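Local coordinates for RNA-binding protein with serine-rich domain 1 (Homo sapiens, PDB 4A8X) that takes part in messenger RNA splicing and quality control as an auxiliary component of the exon junction complex, its RNA recognition motif domain being required to form the ASAP complex, at residues G29-I34 with A50-E55; E23-Y28 with K65-G70; V7-L12 with I77-V82; T13-K18 with Q71-E76; K3-H8 with E55-A60. All coordinates share one frame; numbering follows the deposited sequence.

Contact 1: residues G29-I34 with A50-E55; sequences GKIKMI and AYVEFE
Lys-32 N and Met-33 N both turn to the carbonyl of Glu-53, and this doubled approach sets the character of the pairing between 29-34 and 50-55. The first bond is short, Lys-32 N to Glu-53 O at 2.8 Å; the second, Met-33 N to the same Glu-53 O, is weak at 3.4 Å. Glu-53 N returns a nearly straight bond (174°) to Met-33 O, and where the strands begin to part Glu-55 N donates to Lys-30 O at 3.0 Å.

The side chains divide between two faces. On the helix-covered one, Ile-31 CD1 lies 3.7 Å from Val-52 CG1, while Ile-31 CG1 is 3.8 Å from Phe-54 CE1; a branched aliphatic residue can serve both neighbours at once. Val-52 CG1 sits over one face of the Phe-54 ring, near its rim. Gly-29 O meets the ring edge in plane, and a CB on Gly-29 would jam against the carbonyl O of Tyr-28 and also press on Phe-54 CD1. On the other face Lys-32 and Glu-53 run side by side. With CG anti to the backbone N in both (chi1 168° and 174°), the lysine's CD rests 3.5 Å from Glu-53 OE1, although Lys-32 NZ stays 5.0 Å from OE1, so any attraction of charge is probably modest.

Farther out, Met-22 and Phe-25 of helix 18-26 pack on Ile-31, Ala-60 and Ala-63 of helix 57-67 on Phe-54, and Glu-59 OE2 accepts from Lys-30 N. Two residues facing one make a classic beta bulge, here in the antiparallel hairpin of strands 31-39 and 46-54, the beta2-beta3 pair of the RNA recognition motif.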
# COMPACT_ATOMS: atom_id res chain seq x y z
N GLY A 29 12.19 -6.97 19.12
CA GLY A 29 12.12 -7.84 20.27
C GLY A 29 11.30 -9.07 19.97
O GLY A 29 10.82 -9.24 18.86
N LYS A 30 11.15 -9.92 20.97
CA LYS A 30 10.38 -11.14 20.86
C LYS A 30 8.90 -10.85 21.04
O LYS A 30 8.49 -10.31 22.06
CB LYS A 30 10.79 -12.12 21.95
CG LYS A 30 10.23 -13.49 21.76
CD LYS A 30 10.89 -14.20 20.59
CE LYS A 30 10.25 -15.57 20.33
NZ LYS A 30 10.92 -16.33 19.21
N ILE A 31 8.11 -11.25 20.06
CA ILE A 31 6.68 -10.99 20.08
C ILE A 31 5.98 -12.18 20.71
O ILE A 31 6.18 -13.33 20.32
CB ILE A 31 6.15 -10.73 18.67
CG1 ILE A 31 6.80 -9.46 18.10
CG2 ILE A 31 4.65 -10.59 18.73
CD1 ILE A 31 6.35 -9.06 16.75
N LYS A 32 5.16 -11.90 21.72
CA LYS A 32 4.44 -12.94 22.44
C LYS A 32 3.00 -13.11 21.95
O LYS A 32 2.41 -14.17 22.13
CB LYS A 32 4.44 -12.59 23.93
CG LYS A 32 3.49 -13.41 24.75
CD LYS A 32 3.55 -13.03 26.24
CE LYS A 32 2.98 -14.14 27.11
NZ LYS A 32 3.50 -14.06 28.51
N MET A 33 2.43 -12.06 21.36
CA MET A 33 1.07 -12.14 20.82
C MET A 33 0.83 -11.03 19.80
O MET A 33 1.38 -9.93 19.95
CB MET A 33 0.04 -12.02 21.95
CG MET A 33 -1.36 -12.42 21.55
SD MET A 33 -1.74 -14.18 21.87
CE MET A 33 -1.24 -14.41 23.58
N ILE A 34 0.06 -11.34 18.75
CA ILE A 34 -0.41 -10.33 17.80
C ILE A 34 -1.92 -10.43 17.60
O ILE A 34 -2.50 -11.53 17.57
CB ILE A 34 0.25 -10.47 16.42
CG1 ILE A 34 1.78 -10.45 16.54
CG2 ILE A 34 -0.20 -9.33 15.51
CD1 ILE A 34 2.48 -10.26 15.22
N ALA A 50 -3.10 -3.06 14.28
CA ALA A 50 -2.71 -4.28 14.97
C ALA A 50 -2.26 -3.98 16.40
O ALA A 50 -1.76 -2.89 16.69
CB ALA A 50 -1.57 -4.98 14.22
N TYR A 51 -2.44 -4.95 17.30
CA TYR A 51 -1.77 -4.88 18.60
C TYR A 51 -0.62 -5.88 18.59
O TYR A 51 -0.75 -7.01 18.09
CB TYR A 51 -2.72 -5.20 19.74
CG TYR A 51 -3.86 -4.24 19.90
CD1 TYR A 51 -3.76 -3.16 20.76
CD2 TYR A 51 -5.04 -4.42 19.20
CE1 TYR A 51 -4.82 -2.27 20.94
CE2 TYR A 51 -6.13 -3.54 19.38
CZ TYR A 51 -5.99 -2.47 20.26
OH TYR A 51 -7.02 -1.58 20.45
N VAL A 52 0.52 -5.44 19.12
CA VAL A 52 1.68 -6.31 19.26
C VAL A 52 2.16 -6.30 20.72
O VAL A 52 2.41 -5.24 21.30
CB VAL A 52 2.82 -5.88 18.29
CG1 VAL A 52 4.04 -6.74 18.49
CG2 VAL A 52 2.33 -5.99 16.82
N GLU A 53 2.27 -7.48 21.32
CA GLU A 53 2.75 -7.59 22.70
C GLU A 53 4.11 -8.24 22.71
O GLU A 53 4.28 -9.33 22.17
CB GLU A 53 1.77 -8.40 23.56
CG GLU A 53 2.30 -8.64 24.95
CD GLU A 53 1.28 -9.24 25.88
OE1 GLU A 53 1.18 -10.48 25.91
OE2 GLU A 53 0.61 -8.46 26.60
N PHE A 54 5.07 -7.55 23.33
CA PHE A 54 6.44 -8.04 23.41
C PHE A 54 6.65 -8.75 24.74
O PHE A 54 5.81 -8.69 25.64
CB PHE A 54 7.43 -6.90 23.27
CG PHE A 54 7.46 -6.28 21.91
CD1 PHE A 54 8.25 -6.83 20.89
CD2 PHE A 54 6.69 -5.14 21.63
CE1 PHE A 54 8.28 -6.26 19.63
CE2 PHE A 54 6.69 -4.57 20.35
CZ PHE A 54 7.50 -5.14 19.33
N GLU A 55 7.79 -9.42 24.85
CA GLU A 55 8.16 -10.14 26.06
C GLU A 55 8.54 -9.20 27.21
O GLU A 55 8.35 -9.54 28.39
CB GLU A 55 9.33 -11.08 25.72
CG GLU A 55 9.73 -11.94 26.86
CD GLU A 55 10.95 -12.81 26.55
OE1 GLU A 55 11.70 -12.53 25.57
OE2 GLU A 55 11.13 -13.79 27.32

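Contact 2: residues E23-Y28 with K65-G70; sequences EIFSTY and KHMDGG
Tyr-28 and Met-67 both set CG beside their own backbone N and anti to the carbonyl carbon (chi1 -56° and -75°), which sends the phenol ring and the thioether chain into the space between the helices 18-26 and 57-67, where the two side chains cross at about a right angle. Met-67 CB lies 3.9 Å from Phe-25 CE1, and Met-67 CG 3.7 Å from Tyr-28 CE2; the bends at chi2 and chi3 then turn the end of the chain back, bringing Met-67 CE to 4.1 Å from Ile-24 CG2. A flexible, unbranched apolar chain fits a position that must touch two rings along its length and an isoleucine at its end.

Next to it, His-66 brings CB to 3.5 Å from Tyr-28 CE1. The two rings meet obliquely, centroids 5.2 Å apart and planes at 39°. His-66 ND1 is bonded to Lys-62 O of its own helix. Were Tyr-28 cut back to alanine, Met-67 CG and His-66 CB would probably lose their aromatic neighbour and a gap would open between the helices.

Thr-27 OG1 returns to Ile-24 O at 2.7 Å, tying the residue before Tyr-28 back onto the helix, while Thr-27 CB covers one face of the tyrosine ring near its rim. Behind the contact, Ile-72 and Ile-77 touch both Phe-25 and Met-67, and Gly-70 has no CB to collide with Met-67 SD. The apolar meeting of two helices above one face of a sheet is the hallmark of the alpha-beta sandwich of the RNA recognition motif.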
# COMPACT_ATOMS: atom_id res chain seq x y z
N GLU A 23 7.13 -9.92 10.97
CA GLU A 23 8.47 -9.72 10.44
C GLU A 23 9.07 -8.34 10.82
O GLU A 23 10.22 -8.24 11.28
CB GLU A 23 8.46 -9.91 8.92
CG GLU A 23 9.79 -9.72 8.28
CD GLU A 23 9.78 -9.92 6.78
OE1 GLU A 23 8.80 -10.44 6.23
OE2 GLU A 23 10.79 -9.57 6.16
N ILE A 24 8.28 -7.28 10.67
CA ILE A 24 8.80 -5.95 10.88
C ILE A 24 9.09 -5.71 12.39
O ILE A 24 10.15 -5.21 12.75
CB ILE A 24 7.79 -4.89 10.33
CG1 ILE A 24 7.83 -4.88 8.80
CG2 ILE A 24 8.08 -3.53 10.90
CD1 ILE A 24 6.63 -4.12 8.16
N PHE A 25 8.15 -6.03 13.25
CA PHE A 25 8.26 -5.66 14.65
C PHE A 25 9.15 -6.61 15.46
O PHE A 25 9.66 -6.28 16.54
CB PHE A 25 6.87 -5.47 15.23
CG PHE A 25 6.30 -4.13 14.85
CD1 PHE A 25 6.58 -3.02 15.60
CD2 PHE A 25 5.57 -3.97 13.67
CE1 PHE A 25 6.12 -1.75 15.21
CE2 PHE A 25 5.11 -2.71 13.28
CZ PHE A 25 5.40 -1.60 14.07
N SER A 26 9.38 -7.78 14.89
CA SER A 26 10.33 -8.73 15.48
C SER A 26 11.73 -8.13 15.45
O SER A 26 12.61 -8.52 16.24
CB SER A 26 10.30 -10.06 14.75
OG SER A 26 9.16 -10.81 15.16
N THR A 27 11.95 -7.18 14.55
CA THR A 27 13.17 -6.36 14.56
C THR A 27 13.47 -5.82 15.98
O THR A 27 14.63 -5.59 16.31
CB THR A 27 13.09 -5.13 13.57
OG1 THR A 27 12.80 -5.59 12.25
CG2 THR A 27 14.43 -4.36 13.51
N TYR A 28 12.43 -5.58 16.78
CA TYR A 28 12.59 -4.81 18.01
C TYR A 28 12.50 -5.68 19.27
O TYR A 28 12.72 -5.19 20.38
CB TYR A 28 11.61 -3.59 18.07
CG TYR A 28 11.81 -2.73 16.86
CD1 TYR A 28 12.93 -1.95 16.74
CD2 TYR A 28 10.90 -2.74 15.79
CE1 TYR A 28 13.18 -1.18 15.62
CE2 TYR A 28 11.15 -1.98 14.65
CZ TYR A 28 12.27 -1.19 14.57
OH TYR A 28 12.54 -0.42 13.46
N LYS A 65 9.90 3.83 20.05
CA LYS A 65 11.02 4.71 19.70
C LYS A 65 11.31 4.76 18.17
O LYS A 65 11.38 5.86 17.58
CB LYS A 65 12.24 4.23 20.51
CG LYS A 65 13.45 5.12 20.50
CD LYS A 65 14.57 4.58 21.43
CE LYS A 65 15.94 5.09 20.97
NZ LYS A 65 17.08 4.54 21.74
N HIS A 66 11.44 3.60 17.52
CA HIS A 66 11.78 3.50 16.09
C HIS A 66 10.60 3.58 15.12
O HIS A 66 10.80 3.88 13.95
CB HIS A 66 12.57 2.22 15.81
CG HIS A 66 13.91 2.20 16.49
ND1 HIS A 66 14.04 2.18 17.86
CD2 HIS A 66 15.16 2.23 15.99
CE1 HIS A 66 15.33 2.19 18.18
NE2 HIS A 66 16.03 2.22 17.06
N MET A 67 9.39 3.29 15.56
CA MET A 67 8.30 3.13 14.59
C MET A 67 7.06 4.03 14.77
O MET A 67 6.20 4.04 13.90
CB MET A 67 7.87 1.67 14.52
CG MET A 67 8.86 0.79 13.75
SD MET A 67 9.16 1.26 12.01
CE MET A 67 7.73 0.51 11.18
N ASP A 68 6.96 4.79 15.85
CA ASP A 68 5.87 5.73 15.96
C ASP A 68 6.26 6.89 15.05
O ASP A 68 7.22 7.59 15.33
CB ASP A 68 5.67 6.24 17.37
CG ASP A 68 4.54 7.23 17.45
OD1 ASP A 68 3.48 7.03 16.82
OD2 ASP A 68 4.71 8.24 18.14
N GLY A 69 5.58 7.03 13.91
CA GLY A 69 6.07 7.95 12.89
C GLY A 69 6.93 7.32 11.82
O GLY A 69 7.37 8.01 10.89
N GLY A 70 7.16 6.00 11.93
CA GLY A 70 7.89 5.25 10.93
C GLY A 70 6.94 5.01 9.74
O GLY A 70 5.81 5.55 9.71

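Contact 3: residues V7-L12 with I77-V82; sequences VHIGRL and ITATAV
Ile-77 opens the second segment by resting against Gly-10 O, its CB only 3.2 Å from that oxygen. CG1 takes the crowded position between backbone N and carbonyl carbon (chi1 62°), carrying Ile-77 CD1 to 3.9 Å from Ile-9 CG2, while the other branch, CG2, reaches 4.1 Å from Leu-12 CD2. Beta-branching thus lets one residue pack on two. Thr-78 exchanges backbone bonds with Gly-10: Gly-10 N to Thr-78 O is 3.0 Å, and the return bond from Thr-78 N to Gly-10 O is 3.2 Å. Glycine fits here because a CB would clash with Thr-78 OG1. That hydroxyl, together with His-8 O and His-8 ND1, holds a single water, which lies in the plane of the imidazole at its edge and helps to fix the ring's rotation. Ala-79 CB, small enough to lie beneath Leu-64 of helix 57-67, sits 3.9 Å from Ile-9 CD1. Thr-80 pairs with His-8 through two backbone bonds, His-8 N to Thr-80 O measuring 2.8 Å. Val-82 closes the row with CG2 3.7 Å from His-8 CB.

Strands 6-10 and 75-82 are the antiparallel beta1-beta4 pair of the RNA recognition motif sheet. Leu-64 and Met-67 of helix 57-67 and Phe-25 of helix 18-26 cover its Ile-9 and Ala-79 face, whereas on the other face His-8 meets Tyr-49 and Tyr-51 of the adjoining strand 46-54.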
# COMPACT_ATOMS: atom_id res chain seq x y z
N VAL A 7 1.71 -2.79 22.33
CA VAL A 7 1.63 -1.57 21.53
C VAL A 7 0.53 -1.66 20.45
O VAL A 7 0.30 -2.75 19.89
CB VAL A 7 2.99 -1.24 20.83
CG1 VAL A 7 4.18 -1.22 21.86
CG2 VAL A 7 3.28 -2.21 19.73
N HIS A 8 -0.15 -0.54 20.19
CA HIS A 8 -1.13 -0.43 19.10
C HIS A 8 -0.42 0.18 17.89
O HIS A 8 0.23 1.23 18.00
CB HIS A 8 -2.32 0.45 19.52
CG HIS A 8 -3.31 0.72 18.43
ND1 HIS A 8 -3.16 1.75 17.53
CD2 HIS A 8 -4.49 0.12 18.12
CE1 HIS A 8 -4.21 1.78 16.71
NE2 HIS A 8 -5.02 0.79 17.04
N ILE A 9 -0.51 -0.48 16.76
CA ILE A 9 0.02 0.04 15.50
C ILE A 9 -1.14 0.49 14.61
O ILE A 9 -2.04 -0.29 14.32
CB ILE A 9 0.80 -1.06 14.74
CG1 ILE A 9 1.85 -1.72 15.63
CG2 ILE A 9 1.42 -0.51 13.47
CD1 ILE A 9 2.79 -0.73 16.35
N GLY A 10 -1.10 1.76 14.17
CA GLY A 10 -2.19 2.35 13.42
C GLY A 10 -1.78 2.79 12.02
O GLY A 10 -0.59 2.92 11.71
N ARG A 11 -2.79 3.01 11.17
CA ARG A 11 -2.60 3.49 9.80
C ARG A 11 -1.91 2.47 8.89
O ARG A 11 -1.12 2.81 8.02
CB ARG A 11 -1.82 4.82 9.80
CG ARG A 11 -2.55 6.02 10.45
CD ARG A 11 -3.74 6.54 9.59
NE ARG A 11 -3.33 7.05 8.27
CZ ARG A 11 -4.11 7.08 7.18
NH1 ARG A 11 -5.37 6.64 7.23
NH2 ARG A 11 -3.63 7.54 6.03
N LEU A 12 -2.22 1.20 9.08
CA LEU A 12 -1.68 0.15 8.24
C LEU A 12 -2.44 0.17 6.93
O LEU A 12 -3.69 0.18 6.96
CB LEU A 12 -1.84 -1.21 8.93
CG LEU A 12 -1.05 -1.43 10.23
CD1 LEU A 12 -1.25 -2.84 10.84
CD2 LEU A 12 0.46 -1.20 9.99
N ILE A 77 2.95 5.47 9.93
CA ILE A 77 2.13 4.71 10.90
C ILE A 77 2.25 5.35 12.29
O ILE A 77 3.12 6.17 12.52
CB ILE A 77 2.56 3.22 11.04
CG1 ILE A 77 3.99 3.13 11.56
CG2 ILE A 77 2.43 2.44 9.70
CD1 ILE A 77 4.28 1.84 12.29
N THR A 78 1.34 5.00 13.17
CA THR A 78 1.38 5.42 14.58
C THR A 78 1.73 4.19 15.43
O THR A 78 1.39 3.07 15.06
CB THR A 78 0.03 5.98 15.05
OG1 THR A 78 -1.00 4.98 14.92
CG2 THR A 78 -0.35 7.24 14.24
N ALA A 79 2.42 4.40 16.54
CA ALA A 79 2.73 3.32 17.47
C ALA A 79 2.56 3.87 18.89
O ALA A 79 3.14 4.91 19.23
CB ALA A 79 4.14 2.79 17.25
N THR A 80 1.71 3.23 19.68
CA THR A 80 1.42 3.78 21.00
C THR A 80 1.25 2.68 22.04
O THR A 80 0.69 1.61 21.76
CB THR A 80 0.14 4.66 20.99
OG1 THR A 80 -0.99 3.83 21.14
CG2 THR A 80 -0.02 5.41 19.70
N ALA A 81 1.69 2.94 23.25
CA ALA A 81 1.60 1.94 24.32
C ALA A 81 0.16 1.73 24.71
O ALA A 81 -0.66 2.65 24.72
CB ALA A 81 2.40 2.39 25.56
N VAL A 82 -0.14 0.51 25.09
CA VAL A 82 -1.49 0.16 25.49
C VAL A 82 -1.51 -0.63 26.77
O VAL A 82 -0.80 -1.62 26.92
CB VAL A 82 -2.15 -0.71 24.40
CG1 VAL A 82 -3.46 -1.37 24.92
CG2 VAL A 82 -2.38 0.13 23.17
O HOH W 1 -1.12 3.67 17.41

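Contact 4: residues T13-K18 with Q71-E76; sequences TRNVTK and QIDGQE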
# COMPACT_ATOMS: atom_id res chain seq x y z
N THR A 13 -1.74 0.17 5.80
CA THR A 13 -2.43 0.05 4.53
C THR A 13 -3.14 -1.29 4.36
O THR A 13 -2.86 -2.26 5.08
CB THR A 13 -1.54 0.29 3.31
OG1 THR A 13 -0.81 -0.88 3.03
CG2 THR A 13 -0.61 1.48 3.52
N ARG A 14 -4.07 -1.34 3.39
CA ARG A 14 -4.77 -2.56 3.04
C ARG A 14 -3.86 -3.66 2.44
O ARG A 14 -4.28 -4.80 2.29
CB ARG A 14 -5.93 -2.19 2.09
CG ARG A 14 -6.82 -3.31 1.60
CD ARG A 14 -8.17 -2.69 1.19
NE ARG A 14 -8.90 -2.23 2.38
CZ ARG A 14 -9.93 -1.39 2.35
NH1 ARG A 14 -10.38 -0.89 1.20
NH2 ARG A 14 -10.52 -1.06 3.49
N ASN A 15 -2.62 -3.33 2.07
CA ASN A 15 -1.68 -4.36 1.64
C ASN A 15 -1.01 -5.10 2.83
O ASN A 15 -0.42 -6.17 2.65
CB ASN A 15 -0.51 -3.76 0.81
CG ASN A 15 -0.91 -3.31 -0.56
OD1 ASN A 15 -1.73 -3.95 -1.24
ND2 ASN A 15 -0.32 -2.21 -1.01
N VAL A 16 -1.04 -4.52 4.03
CA VAL A 16 -0.22 -5.06 5.15
C VAL A 16 -0.87 -6.30 5.78
O VAL A 16 -2.01 -6.24 6.22
CB VAL A 16 0.05 -3.97 6.24
CG1 VAL A 16 0.85 -4.56 7.42
CG2 VAL A 16 0.78 -2.77 5.64
N THR A 17 -0.11 -7.40 5.82
CA THR A 17 -0.56 -8.67 6.40
C THR A 17 -0.07 -8.84 7.83
O THR A 17 0.86 -8.15 8.26
CB THR A 17 -0.02 -9.88 5.60
OG1 THR A 17 1.42 -9.95 5.68
CG2 THR A 17 -0.46 -9.81 4.11
N LYS A 18 -0.69 -9.77 8.55
CA LYS A 18 -0.25 -10.12 9.90
C LYS A 18 1.21 -10.58 9.89
O LYS A 18 1.93 -10.25 10.80
CB LYS A 18 -1.16 -11.21 10.52
N GLN A 71 7.40 4.25 8.77
CA GLN A 71 6.63 4.00 7.55
C GLN A 71 6.49 2.53 7.26
O GLN A 71 7.44 1.78 7.41
CB GLN A 71 7.31 4.65 6.34
CG GLN A 71 7.39 6.16 6.41
CD GLN A 71 8.27 6.72 5.32
OE1 GLN A 71 7.89 6.74 4.16
NE2 GLN A 71 9.48 7.15 5.69
N ILE A 72 5.29 2.12 6.82
CA ILE A 72 5.04 0.76 6.35
C ILE A 72 4.18 0.82 5.07
O ILE A 72 3.13 1.49 5.05
CB ILE A 72 4.35 -0.12 7.41
CG1 ILE A 72 5.14 -0.19 8.75
CG2 ILE A 72 4.11 -1.56 6.81
CD1 ILE A 72 4.53 -1.14 9.84
N ASP A 73 4.66 0.16 4.03
CA ASP A 73 4.07 0.19 2.69
C ASP A 73 3.72 1.59 2.21
O ASP A 73 2.58 1.83 1.75
CB ASP A 73 2.81 -0.69 2.62
CG ASP A 73 2.30 -0.88 1.21
OD1 ASP A 73 3.12 -0.89 0.26
OD2 ASP A 73 1.06 -1.00 1.06
N GLY A 74 4.66 2.52 2.36
CA GLY A 74 4.56 3.84 1.78
C GLY A 74 3.70 4.80 2.56
O GLY A 74 3.38 5.88 2.08
N GLN A 75 3.31 4.40 3.76
CA GLN A 75 2.44 5.20 4.59
C GLN A 75 3.01 5.35 6.00
O GLN A 75 3.51 4.40 6.60
CB GLN A 75 1.04 4.55 4.65
CG GLN A 75 -0.01 5.39 5.36
CD GLN A 75 -1.40 5.03 4.91
OE1 GLN A 75 -1.84 5.43 3.82
NE2 GLN A 75 -2.08 4.20 5.72
N GLU A 76 2.96 6.57 6.53
CA GLU A 76 3.36 6.81 7.91
C GLU A 76 2.39 6.16 8.92
O GLU A 76 1.17 6.23 8.78
CB GLU A 76 3.52 8.30 8.15
CG GLU A 76 3.99 8.65 9.56
CD GLU A 76 4.33 10.13 9.75
OE1 GLU A 76 4.82 10.80 8.79
OE2 GLU A 76 4.13 10.62 10.89
O HOH W 2 0.81 1.23 6.74
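An ST turn on the loop between strand 6-10 and helix 18-26 docks here against the type I' turn that links strands 71-72 and 75-82. Thr-13 OG1 accepts from Asn-15 N and at the same time donates to Asp-73 OD2 at 2.7 Å, a hydroxyl being able to do both. Asn-15 ND2 grips the same OD2 at 2.8 Å, its N-H...O angle 159°. The two donors use different sides of the oxygen: the hydroxyl takes the anti lone pair, the amide comes in syn, 19° out of the carboxylate plane, with the amide and carboxylate planes 55° apart.

Asp-73 OD1 and Asn-15 ND2 also bond the backbone of another protein chain, and residues Gln-71 and Ile-72 pair with a strand of a further chain, so this end of the RNA recognition motif belongs to an interface. A leucine at Asp-73 would probably leave Thr-13 OG1 and Asn-15 ND2 without their shared acceptor and set the asparagine amide freer to turn.

Beside the polar cluster, Thr-13 CG2 lies 3.7 Å from Gln-75 CB, the two side chains running past each other in opposite directions, and Gln-75 NE2 bonds Arg-11 O. Deeper in, Val-16 CG2 meets Ile-72 CG2 at 3.7 Å, and a water bridges Thr-13 N to Ile-72 O.

Contact 5: residues K3-H8 with E55-A60; sequences KPTKVH and ENPDEA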
# COMPACT_ATOMS: atom_id res chain seq x y z
N LYS A 3 6.03 -0.97 33.46
CA LYS A 3 5.91 -0.34 32.15
C LYS A 3 5.18 -1.32 31.21
O LYS A 3 5.17 -2.54 31.45
CB LYS A 3 7.28 0.09 31.59
CG LYS A 3 7.99 1.25 32.36
CD LYS A 3 9.38 1.56 31.75
CE LYS A 3 10.16 2.64 32.51
NZ LYS A 3 11.61 2.73 32.07
N PRO A 4 4.54 -0.79 30.16
CA PRO A 4 3.72 -1.64 29.28
C PRO A 4 4.57 -2.47 28.33
O PRO A 4 5.67 -2.04 27.99
CB PRO A 4 2.96 -0.61 28.46
CG PRO A 4 3.88 0.58 28.39
CD PRO A 4 4.52 0.62 29.75
N THR A 5 4.03 -3.60 27.88
CA THR A 5 4.67 -4.41 26.83
C THR A 5 3.86 -4.49 25.53
O THR A 5 4.35 -5.01 24.52
CB THR A 5 4.84 -5.84 27.33
OG1 THR A 5 3.58 -6.31 27.79
CG2 THR A 5 5.86 -5.91 28.50
N LYS A 6 2.63 -3.99 25.55
CA LYS A 6 1.74 -4.09 24.39
C LYS A 6 1.67 -2.75 23.65
O LYS A 6 1.57 -1.70 24.28
CB LYS A 6 0.36 -4.52 24.84
CG LYS A 6 -0.61 -4.82 23.66
CD LYS A 6 -2.07 -5.03 24.16
CE LYS A 6 -2.19 -6.15 25.15
NZ LYS A 6 -3.56 -6.21 25.74
N VAL A 7 1.71 -2.79 22.33
CA VAL A 7 1.63 -1.57 21.53
C VAL A 7 0.53 -1.66 20.45
O VAL A 7 0.30 -2.75 19.89
CB VAL A 7 2.99 -1.24 20.83
CG1 VAL A 7 4.18 -1.22 21.86
CG2 VAL A 7 3.28 -2.21 19.73
N HIS A 8 -0.15 -0.54 20.19
CA HIS A 8 -1.13 -0.43 19.10
C HIS A 8 -0.42 0.18 17.89
O HIS A 8 0.23 1.23 18.00
CB HIS A 8 -2.32 0.45 19.52
CG HIS A 8 -3.31 0.72 18.43
ND1 HIS A 8 -3.16 1.75 17.53
CD2 HIS A 8 -4.49 0.12 18.12
CE1 HIS A 8 -4.21 1.78 16.71
NE2 HIS A 8 -5.02 0.79 17.04
N GLU A 55 7.79 -9.42 24.85
CA GLU A 55 8.16 -10.14 26.06
C GLU A 55 8.54 -9.20 27.21
O GLU A 55 8.35 -9.54 28.39
CB GLU A 55 9.33 -11.08 25.72
CG GLU A 55 9.73 -11.94 26.86
CD GLU A 55 10.95 -12.81 26.55
OE1 GLU A 55 11.70 -12.53 25.57
OE2 GLU A 55 11.13 -13.79 27.32
N ASN A 56 9.11 -8.04 26.90
CA ASN A 56 9.49 -7.14 27.98
C ASN A 56 9.36 -5.67 27.60
O ASN A 56 9.32 -5.33 26.43
CB ASN A 56 10.91 -7.48 28.52
CG ASN A 56 12.03 -7.03 27.60
OD1 ASN A 56 12.10 -5.85 27.25
ND2 ASN A 56 12.92 -7.94 27.23
N PRO A 57 9.19 -4.81 28.59
CA PRO A 57 8.96 -3.39 28.35
C PRO A 57 10.05 -2.69 27.55
O PRO A 57 9.73 -1.75 26.84
CB PRO A 57 8.91 -2.79 29.76
CG PRO A 57 8.58 -3.92 30.65
CD PRO A 57 9.24 -5.12 30.03
N ASP A 58 11.30 -3.10 27.70
CA ASP A 58 12.40 -2.49 26.95
C ASP A 58 12.17 -2.66 25.44
O ASP A 58 12.38 -1.75 24.66
CB ASP A 58 13.72 -3.14 27.37
CG ASP A 58 14.04 -2.89 28.85
OD1 ASP A 58 13.78 -1.77 29.32
OD2 ASP A 58 14.54 -3.80 29.54
N GLU A 59 11.74 -3.83 25.04
CA GLU A 59 11.45 -4.09 23.64
C GLU A 59 10.30 -3.19 23.11
O GLU A 59 10.43 -2.55 22.06
CB GLU A 59 11.07 -5.55 23.49
CG GLU A 59 12.24 -6.50 23.54
CD GLU A 59 11.77 -7.91 23.80
OE1 GLU A 59 10.69 -8.06 24.41
OE2 GLU A 59 12.45 -8.86 23.38
N ALA A 60 9.19 -3.15 23.85
CA ALA A 60 8.07 -2.28 23.46
C ALA A 60 8.48 -0.82 23.34
O ALA A 60 8.12 -0.12 22.36
CB ALA A 60 6.89 -2.45 24.43
O HOH W 3 7.45 0.04 27.66
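Apolar contacts carry most of the meeting between 3-8 and 55-60. Thr-5 CG2 lies 3.5 Å from Pro-57 N and 3.8 Å from Pro-57 CD; with OG1 placed between backbone N and carbonyl carbon (chi1 53°), it is the methyl that faces the first turn of helix 57-67. Lys-3 uses its CB alone, 3.8 Å from Pro-57 CB, while its extended chain leads away. Ala-60 CB fills the inner end, 3.6 Å from Thr-5 O and 3.9 Å from Val-7 CG1; a methyl is small enough to let the helix come close to the backbone.

Polar contacts across the pair pass through Pro-4 O. It receives a CA-H...O contact from Pro-57 CA and a hydrogen bond from a water, which also donates to Pro-57 O.

Capping bonds steady the helix start. Asn-56 OD1 accepts from Glu-59 N at 3.0 Å, and Asn-56 N donates to Glu-59 OE1 at 2.9 Å: a capping box. Proline suits the position after the cap, where no helical N-H is needed.

With the start of helix 57-67 capped by Asn-56 and Glu-59, its junction with the strand's lead-in rests on methyl and methylene packing, on carbonyls lying against C-H groups, and on the water shared by Pro-4 O and Pro-57 O.

In the fold
Contacts 1, 3 and 5 meet around strand 6-10: contact 3 pairs it with 75-82, contact 5 sets its start against helix 57-67, and contact 1 pairs 31-39 with 46-54, the strand on its other side. Contact 2 lies between the two helices, its centre about 10 Å from that of contact 3 and about 11 Å from that of contact 1. Contact 4 is at the far end, its centre about 21 Å from that of contact 5. In sequence, the first segments come in the order 5, 3, 4, 2, 1, with 5 and 3 overlapping. Together they close the beta-alpha-beta-beta-alpha-beta fold of the RNA recognition motif, and contacts 2 and 4 adjoin other protein chains, consistent with its role in complex assembly.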